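Local structure of regulator of polyketide synthase expression (Bifidobacterium adolescentis, 3ONQ) at residues R40-M45 and S131-A136; F57-V62 and P116-D121; P123-P128 and M144-A149. The protein is of unknown detailed function but, as a putative regulator of polyketide synthase expression, probably binds DNA through a C-terminal PucR-type helix-turn-helix domain. All coordinates share one frame; numbering follows the deposited sequence.

Contact 1 (R40-M45 and S131-A136); sequences RVVSLM and SGVAGA. With SO4 (sulfate ion), chain P.
Val133 has CG1 trans to its own backbone N (chi1 167°) and CG2 beside that N, which spreads the two methyls toward Val41 on one branch and toward Val42 and Met45 on the other. Val41 CG1 meets Val133 CG1 at 3.7 Å. The second branch is shared: Val133 CG2 lies 3.9 Å from Val42 CG2 and 4.0 Å from Met45 CG, so this single valine packs against three side chains of the opposing helix, Val41, Val42 and Met45. Met45, present as selenomethionine, bends at both chi2 and chi3, and the hook carries its CE past Val133 to Ala136 CB, 4.4 Å away. A short, branched residue suits the middle of this contact because its two methyls serve two sets of neighbours, whereas the flexible Met45 can follow the helix surface to the next turn.

The joint lies where helix 39-48 meets the first turn of helix 132-149, the helix that follows strand 124-131 and packs on the sheet of the alpha-beta-alpha sandwich. The two short helical segments run almost at right angles (91°), with 10.2 Å between their axes. Helix 21-33 adds Leu32, which touches both Val41 and Val133, while Trp50 and Phe54 lie against Met45.

Gly132 has a positive phi at the turn from strand to helix, a conformation that favours glycine. At Gly135 a CB would clash with Ser131 N. The Ser131 N-H itself points at a sulfate ion, probably from the crystallisation liquor: Ser131 N donates an almost straight bond to O4 of the sulfate at 3.1 Å, Ser131 OG gives a weak one to O2, and Arg130 also binds the anion.

Contact 2 (F57-V62 and P116-D121); sequences FAIGGV and PAFSED
Phe118 lies against the end of strand 55-61, and its side chain can be followed inward from the loop. CB sits 3.7 Å from Val62 O, an atom near the ring plane at the edge, and CG is still within 4.1 Å of the same Val62 O. CD1 reaches the backbone of Gly61, 3.6 Å from its C, and CE1 comes within 3.5 Å of Gly61 N. On the other flank CE2 touches Ile59 CG2 at 4.2 Å. Glycine suits position 61, since a side chain there would press on CD1; with no CB there, the phenyl ring can approach the bare backbone closely.

Val62 O also accepts the hydrogen bond from Ser119 N, 2.7 Å long and nearly linear (163°), which ties the loop to the strand's exit. A water accepts from Val62 N and is bonded to Ser119 O as well. Ser119 OG in turn accepts from Asp121 N in an ST turn that shapes the next bend of the loop. Around the ring, Thr70 and Ile74 of helix 67-80, Leu95 of strand 94-100 and Leu124 of strand 124-131 complete a pocket between helix and sheet.

Contact 3 (P123-P128 and M144-A149); sequences PLYLSP and MFSLQA
Pro123 and Leu147 bring their CA atoms to 6.6 Å where strand 124-126 and helix 144-149 run past each other in roughly opposite directions, at 148° and with 8.4 Å between axes. They belong to a beta-alpha-beta unit: strand 124-131 leads into helix 132-149, which returns across the sheet before the parallel strand 160-161. The contact is thus the packing of a crossover helix, at its last turns, on the strand that precedes it.

Tyr125 points toward the helix, with CG trans to its backbone N (chi1 179°), and presents one ring face to Ser146. Ser146 CB stands 3.7 Å from the ring centroid, 23° off the normal, in a CH-pi contact. The hydroxyl lies over the same face, also offset toward the rim, with Ser146 OG 3.2 Å from Tyr125 CE1; its hydrogen bond goes to Glu142 O, one turn back in its own helix. A small residue such as serine lets the helix come down close to the aromatic ring, and the carbonyl of its own helix satisfies the buried hydroxyl. At the far end of the tyrosine, OH is bonded to Ala162 O, just past strand 160-161. With an alanine in place of Tyr125, Ser146 would probably lose the face it packs on and Ala162 O its hydroxyl partner, and a gap would be likely to open between helix and sheet.

Leucine suits position 147 because its branched end can reach the strand beside the tyrosine. One methyl does the touching: Leu147 CD2 lies 4.0 Å from Tyr125 CB and 4.3 Å from Pro123 CB, and its closest approach to segment 123-128 is at Pro123 O, 3.8 Å away.

Overall arrangement
Contact 3 lies nearest the centre of the chain and contact 1 farthest out, yet both are buried; contact 2, at the C-terminal end of the central strand 55-61, is only partly so. Contacts 1 and 3 use opposite ends of helix 132-149, its first turn against helix 39-48 and its last against strand 124-131. Contacts 2 and 3 sit on neighbouring strands and touch, through Gly60 O with Tyr125 N and Ala58 N with Ser127 OG. Chemistry follows place: contact 1 joins helices by apolar contacts without a hydrogen bond, contact 3 sets a serine over a tyrosine face, and contact 2 combines a phenyl ring against bare backbone with a backbone hydrogen bond and a water.

Contact 1 (R40-M45 and S131-A136)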
loop_
_atom_site.group_PDB
_atom_site.type_symbol
_atom_site.label_atom_id
_atom_site.label_comp_id
_atom_site.label_asym_id
_atom_site.label_seq_id
_atom_site.Cartn_x
_atom_site.Cartn_y
_atom_site.Cartn_z
ATOM N N ARG B 40 -7.814 11.679 -1.964
ATOM C CA ARG B 40 -7.880 13.116 -2.157
ATOM C C ARG B 40 -7.242 13.516 -3.492
ATOM O O ARG B 40 -7.738 14.381 -4.191
ATOM C CB ARG B 40 -7.186 13.844 -1.010
ATOM C CG ARG B 40 -7.789 13.593 0.347
ATOM C CD ARG B 40 -6.891 14.091 1.453
ATOM N NE ARG B 40 -5.632 13.362 1.502
ATOM C CZ ARG B 40 -4.548 13.785 2.132
ATOM N NH1 ARG B 40 -4.556 14.932 2.782
ATOM N NH2 ARG B 40 -3.451 13.054 2.116
ATOM N N VAL B 41 -6.135 12.872 -3.831
ATOM C CA VAL B 41 -5.423 13.130 -5.079
ATOM C C VAL B 41 -6.232 12.599 -6.245
ATOM O O VAL B 41 -6.306 13.213 -7.301
ATOM C CB VAL B 41 -4.014 12.494 -5.052
ATOM C CG1 VAL B 41 -3.280 12.759 -6.346
ATOM C CG2 VAL B 41 -3.231 13.020 -3.876
ATOM N N VAL B 42 -6.864 11.448 -6.049
ATOM C CA VAL B 42 -7.806 10.956 -7.039
ATOM C C VAL B 42 -8.907 11.993 -7.285
ATOM O O VAL B 42 -9.270 12.264 -8.436
ATOM C CB VAL B 42 -8.443 9.631 -6.602
ATOM C CG1 VAL B 42 -9.491 9.186 -7.622
ATOM C CG2 VAL B 42 -7.372 8.564 -6.406
ATOM N N SER B 43 -9.427 12.585 -6.207
ATOM C CA SER B 43 -10.452 13.621 -6.340
ATOM C C SER B 43 -9.935 14.853 -7.095
ATOM O O SER B 43 -10.626 15.403 -7.955
ATOM C CB SER B 43 -11.026 14.033 -4.968
ATOM O OG SER B 43 -11.808 12.993 -4.394
ATOM N N LEU B 44 -8.725 15.294 -6.775
ATOM C CA LEU B 44 -8.162 16.433 -7.494
ATOM C C LEU B 44 -8.043 16.127 -8.984
ATOM O O LEU B 44 -8.382 16.954 -9.828
ATOM C CB LEU B 44 -6.799 16.816 -6.931
ATOM C CG LEU B 44 -6.795 17.385 -5.514
ATOM C CD1 LEU B 44 -5.378 17.733 -5.126
ATOM C CD2 LEU B 44 -7.681 18.603 -5.418
HETATM N N MSE B 45 -7.549 14.939 -9.313
HETATM C CA MSE B 45 -7.412 14.568 -10.720
HETATM C C MSE B 45 -8.807 14.437 -11.354
HETATM O O MSE B 45 -9.025 14.839 -12.498
HETATM C CB MSE B 45 -6.613 13.275 -10.866
HETATM C CG MSE B 45 -5.158 13.415 -10.412
HETATM SE SE MSE B 45 -4.143 14.554 -11.629
HETATM C CE MSE B 45 -3.617 13.128 -12.861
ATOM N N SER B 131 -0.513 3.647 -15.295
ATOM C CA SER B 131 -1.967 3.722 -15.166
ATOM C C SER B 131 -2.437 4.301 -13.840
ATOM O O SER B 131 -1.869 4.020 -12.772
ATOM C CB SER B 131 -2.602 2.345 -15.388
ATOM O OG SER B 131 -2.121 1.423 -14.432
ATOM N N GLY B 132 -3.490 5.104 -13.923
ATOM C CA GLY B 132 -4.127 5.670 -12.751
ATOM C C GLY B 132 -3.260 6.673 -12.010
ATOM O O GLY B 132 -2.144 6.999 -12.418
ATOM N N VAL B 133 -3.794 7.167 -10.904
ATOM C CA VAL B 133 -3.115 8.169 -10.097
ATOM C C VAL B 133 -1.760 7.681 -9.576
ATOM O O VAL B 133 -0.785 8.422 -9.602
ATOM C CB VAL B 133 -4.024 8.652 -8.952
ATOM C CG1 VAL B 133 -3.231 9.430 -7.945
ATOM C CG2 VAL B 133 -5.145 9.516 -9.518
ATOM N N ALA B 134 -1.688 6.433 -9.129
ATOM C CA ALA B 134 -0.411 5.873 -8.681
ATOM C C ALA B 134 0.620 5.851 -9.820
ATOM O O ALA B 134 1.798 6.119 -9.602
ATOM C CB ALA B 134 -0.606 4.470 -8.105
ATOM N N GLY B 135 0.174 5.531 -11.032
ATOM C CA GLY B 135 1.057 5.539 -12.189
ATOM C C GLY B 135 1.515 6.946 -12.526
ATOM O O GLY B 135 2.681 7.177 -12.828
ATOM N N ALA B 136 0.583 7.890 -12.470
ATOM C CA ALA B 136 0.900 9.297 -12.658
ATOM C C ALA B 136 2.012 9.726 -11.702
ATOM O O ALA B 136 2.986 10.365 -12.111
ATOM C CB ALA B 136 -0.354 10.152 -12.448
HETATM S S SO4 P . 1.851 0.731 -13.966
HETATM O O1 SO4 P . 3.228 0.721 -14.470
HETATM O O2 SO4 P . 0.941 0.292 -15.023
HETATM O O3 SO4 P . 1.748 -0.187 -12.837
HETATM O O4 SO4 P . 1.477 2.076 -13.541
#

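Contact 2 (F57-V62 and P116-D121)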
loop_
_atom_site.group_PDB
_atom_site.type_symbol
_atom_site.label_atom_id
_atom_site.label_comp_id
_atom_site.label_asym_id
_atom_site.label_seq_id
_atom_site.Cartn_x
_atom_site.Cartn_y
_atom_site.Cartn_z
ATOM N N PHE B 57 1.713 9.241 -19.257
ATOM C CA PHE B 57 3.166 9.179 -19.304
ATOM C C PHE B 57 3.666 10.590 -19.087
ATOM O O PHE B 57 2.892 11.548 -19.171
ATOM C CB PHE B 57 3.668 8.633 -20.651
ATOM C CG PHE B 57 3.219 9.442 -21.841
ATOM C CD1 PHE B 57 3.949 10.543 -22.265
ATOM C CD2 PHE B 57 2.073 9.096 -22.539
ATOM C CE1 PHE B 57 3.536 11.291 -23.361
ATOM C CE2 PHE B 57 1.656 9.836 -23.636
ATOM C CZ PHE B 57 2.384 10.944 -24.047
ATOM N N ALA B 58 4.958 10.723 -18.818
ATOM C CA ALA B 58 5.513 12.025 -18.504
ATOM C C ALA B 58 6.712 12.348 -19.388
ATOM O O ALA B 58 7.445 11.452 -19.822
ATOM C CB ALA B 58 5.903 12.086 -17.019
ATOM N N ILE B 59 6.896 13.634 -19.654
ATOM C CA ILE B 59 8.057 14.126 -20.372
ATOM C C ILE B 59 8.605 15.261 -19.541
ATOM O O ILE B 59 7.828 16.057 -18.990
ATOM C CB ILE B 59 7.674 14.685 -21.753
ATOM C CG1 ILE B 59 7.015 13.606 -22.603
ATOM C CG2 ILE B 59 8.907 15.220 -22.469
ATOM C CD1 ILE B 59 6.518 14.115 -23.970
ATOM N N GLY B 60 9.928 15.347 -19.431
ATOM C CA GLY B 60 10.535 16.397 -18.637
ATOM C C GLY B 60 11.883 16.804 -19.196
ATOM O O GLY B 60 12.583 15.996 -19.808
ATOM N N GLY B 61 12.238 18.068 -18.987
ATOM C CA GLY B 61 13.525 18.598 -19.395
ATOM C C GLY B 61 13.551 20.079 -19.080
ATOM O O GLY B 61 12.741 20.559 -18.291
ATOM N N VAL B 62 14.475 20.809 -19.695
ATOM C CA VAL B 62 14.590 22.239 -19.443
ATOM C C VAL B 62 14.011 23.008 -20.623
ATOM O O VAL B 62 14.347 22.717 -21.761
ATOM C CB VAL B 62 16.059 22.637 -19.255
ATOM C CG1 VAL B 62 16.193 24.151 -19.058
ATOM C CG2 VAL B 62 16.679 21.861 -18.090
ATOM N N PRO B 116 11.107 20.406 -29.622
ATOM C CA PRO B 116 11.660 21.733 -29.914
ATOM C C PRO B 116 11.469 22.722 -28.763
ATOM O O PRO B 116 12.235 23.676 -28.654
ATOM C CB PRO B 116 10.855 22.184 -31.141
ATOM C CG PRO B 116 10.376 20.928 -31.765
ATOM C CD PRO B 116 10.107 20.000 -30.623
ATOM N N ALA B 117 10.470 22.498 -27.917
ATOM C CA ALA B 117 10.238 23.388 -26.785
ATOM C C ALA B 117 11.174 23.119 -25.603
ATOM O O ALA B 117 11.053 23.765 -24.555
ATOM C CB ALA B 117 8.792 23.303 -26.332
ATOM N N PHE B 118 12.090 22.166 -25.758
ATOM C CA PHE B 118 13.032 21.836 -24.681
ATOM C C PHE B 118 14.456 22.094 -25.149
ATOM O O PHE B 118 14.810 21.787 -26.287
ATOM C CB PHE B 118 12.906 20.369 -24.225
ATOM C CG PHE B 118 11.663 20.076 -23.441
ATOM C CD1 PHE B 118 11.619 20.297 -22.073
ATOM C CD2 PHE B 118 10.530 19.568 -24.074
ATOM C CE1 PHE B 118 10.452 20.031 -21.343
ATOM C CE2 PHE B 118 9.371 19.298 -23.361
ATOM C CZ PHE B 118 9.339 19.527 -21.986
ATOM N N SER B 119 15.275 22.649 -24.265
ATOM C CA SER B 119 16.652 22.964 -24.609
ATOM C C SER B 119 17.415 21.748 -25.112
ATOM O O SER B 119 17.367 20.673 -24.509
ATOM C CB SER B 119 17.384 23.575 -23.415
ATOM O OG SER B 119 18.776 23.567 -23.656
ATOM N N GLU B 120 18.121 21.935 -26.223
ATOM C CA GLU B 120 18.971 20.904 -26.798
ATOM C C GLU B 120 20.219 20.691 -25.950
ATOM O O GLU B 120 20.921 19.691 -26.107
ATOM C CB GLU B 120 19.391 21.298 -28.225
ATOM C CG GLU B 120 18.245 21.418 -29.229
ATOM C CD GLU B 120 17.807 20.074 -29.794
ATOM O OE1 GLU B 120 18.681 19.207 -30.023
ATOM O OE2 GLU B 120 16.588 19.884 -30.006
ATOM N N ASP B 121 20.500 21.635 -25.057
ATOM C CA ASP B 121 21.742 21.612 -24.275
ATOM C C ASP B 121 21.535 20.960 -22.917
ATOM O O ASP B 121 22.458 20.892 -22.107
ATOM C CB ASP B 121 22.281 23.032 -24.059
ATOM C CG ASP B 121 22.622 23.739 -25.361
ATOM O OD1 ASP B 121 23.221 23.103 -26.254
ATOM O OD2 ASP B 121 22.289 24.940 -25.484
HETATM O O HOH W 1 15.945 19.578 -21.964
#

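Contact 3 (P123-P128 and M144-A149)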
loop_
_atom_site.group_PDB
_atom_site.type_symbol
_atom_site.label_atom_id
_atom_site.label_comp_id
_atom_site.label_asym_id
_atom_site.label_seq_id
_atom_site.Cartn_x
_atom_site.Cartn_y
_atom_site.Cartn_z
ATOM N N PRO B 123 19.352 17.628 -20.664
ATOM C CA PRO B 123 18.705 16.320 -20.769
ATOM C C PRO B 123 17.192 16.423 -20.917
ATOM O O PRO B 123 16.564 17.389 -20.480
ATOM C CB PRO B 123 19.063 15.658 -19.437
ATOM C CG PRO B 123 20.358 16.304 -19.058
ATOM C CD PRO B 123 20.175 17.737 -19.449
ATOM N N LEU B 124 16.626 15.411 -21.559
ATOM C CA LEU B 124 15.206 15.290 -21.789
ATOM C C LEU B 124 14.877 13.839 -21.456
ATOM O O LEU B 124 15.617 12.934 -21.851
ATOM C CB LEU B 124 14.916 15.579 -23.263
ATOM C CG LEU B 124 13.513 15.373 -23.814
ATOM C CD1 LEU B 124 12.570 16.421 -23.247
ATOM C CD2 LEU B 124 13.521 15.436 -25.331
ATOM N N TYR B 125 13.791 13.608 -20.720
ATOM C CA TYR B 125 13.403 12.242 -20.350
ATOM C C TYR B 125 11.946 11.928 -20.694
ATOM O O TYR B 125 11.054 12.736 -20.435
ATOM C CB TYR B 125 13.641 12.004 -18.856
ATOM C CG TYR B 125 13.237 10.618 -18.393
ATOM C CD1 TYR B 125 14.131 9.567 -18.461
ATOM C CD2 TYR B 125 11.947 10.357 -17.915
ATOM C CE1 TYR B 125 13.771 8.286 -18.046
ATOM C CE2 TYR B 125 11.582 9.069 -17.487
ATOM C CZ TYR B 125 12.506 8.041 -17.561
ATOM O OH TYR B 125 12.188 6.763 -17.161
ATOM N N LEU B 126 11.719 10.748 -21.271
ATOM C CA LEU B 126 10.381 10.271 -21.625
ATOM C C LEU B 126 10.052 9.030 -20.802
ATOM O O LEU B 126 10.781 8.054 -20.865
ATOM C CB LEU B 126 10.322 9.918 -23.124
ATOM C CG LEU B 126 9.016 9.264 -23.621
ATOM C CD1 LEU B 126 7.825 10.200 -23.424
ATOM C CD2 LEU B 126 9.083 8.811 -25.087
ATOM N N SER B 127 8.969 9.057 -20.027
ATOM C CA SER B 127 8.654 7.926 -19.144
ATOM C C SER B 127 7.875 6.836 -19.864
ATOM O O SER B 127 7.276 7.090 -20.897
ATOM C CB SER B 127 7.825 8.386 -17.942
ATOM O OG SER B 127 6.441 8.379 -18.252
ATOM N N PRO B 128 7.865 5.614 -19.302
ATOM C CA PRO B 128 6.956 4.579 -19.802
ATOM C C PRO B 128 5.498 4.968 -19.539
ATOM O O PRO B 128 5.221 5.904 -18.774
ATOM C CB PRO B 128 7.320 3.345 -18.956
ATOM C CG PRO B 128 8.664 3.647 -18.367
ATOM C CD PRO B 128 8.706 5.128 -18.192
HETATM N N MSE B 144 11.444 13.008 -12.685
HETATM C CA MSE B 144 12.230 13.873 -11.807
HETATM C C MSE B 144 13.610 13.275 -11.472
HETATM O O MSE B 144 14.634 13.925 -11.649
HETATM C CB MSE B 144 11.483 14.161 -10.510
HETATM C CG MSE B 144 12.380 14.811 -9.411
HETATM SE SE MSE B 144 11.362 15.020 -7.759
HETATM C CE MSE B 144 11.373 13.148 -7.194
ATOM N N PHE B 145 13.630 12.052 -10.958
ATOM C CA PHE B 145 14.896 11.423 -10.584
ATOM C C PHE B 145 15.846 11.194 -11.773
ATOM O O PHE B 145 17.062 11.323 -11.624
ATOM C CB PHE B 145 14.660 10.103 -9.855
ATOM C CG PHE B 145 14.301 10.257 -8.398
ATOM C CD1 PHE B 145 15.229 10.732 -7.488
ATOM C CD2 PHE B 145 13.052 9.862 -7.934
ATOM C CE1 PHE B 145 14.919 10.846 -6.136
ATOM C CE2 PHE B 145 12.727 9.973 -6.599
ATOM C CZ PHE B 145 13.656 10.466 -5.693
ATOM N N SER B 146 15.296 10.839 -12.933
ATOM C CA SER B 146 16.111 10.642 -14.137
ATOM C C SER B 146 16.799 11.936 -14.539
ATOM O O SER B 146 17.975 11.935 -14.887
ATOM C CB SER B 146 15.286 10.104 -15.324
ATOM O OG SER B 146 14.915 8.749 -15.126
ATOM N N LEU B 147 16.070 13.043 -14.470
ATOM C CA LEU B 147 16.632 14.325 -14.867
ATOM C C LEU B 147 17.715 14.746 -13.880
ATOM O O LEU B 147 18.733 15.275 -14.287
ATOM C CB LEU B 147 15.540 15.400 -14.974
ATOM C CG LEU B 147 14.560 15.229 -16.151
ATOM C CD1 LEU B 147 13.337 16.160 -16.015
ATOM C CD2 LEU B 147 15.238 15.454 -17.513
ATOM N N GLN B 148 17.497 14.506 -12.588
ATOM C CA GLN B 148 18.517 14.797 -11.575
ATOM C C GLN B 148 19.749 13.882 -11.711
ATOM O O GLN B 148 20.854 14.259 -11.349
ATOM C CB GLN B 148 17.929 14.675 -10.164
ATOM C CG GLN B 148 16.883 15.735 -9.834
ATOM C CD GLN B 148 16.445 15.702 -8.380
ATOM O OE1 GLN B 148 16.163 14.635 -7.828
ATOM N NE2 GLN B 148 16.390 16.878 -7.749
ATOM N N ALA B 149 19.540 12.679 -12.227
ATOM C CA ALA B 149 20.603 11.686 -12.375
ATOM C C ALA B 149 21.429 11.894 -13.659
ATOM O O ALA B 149 22.611 11.555 -13.714
ATOM C CB ALA B 149 19.985 10.273 -12.360
#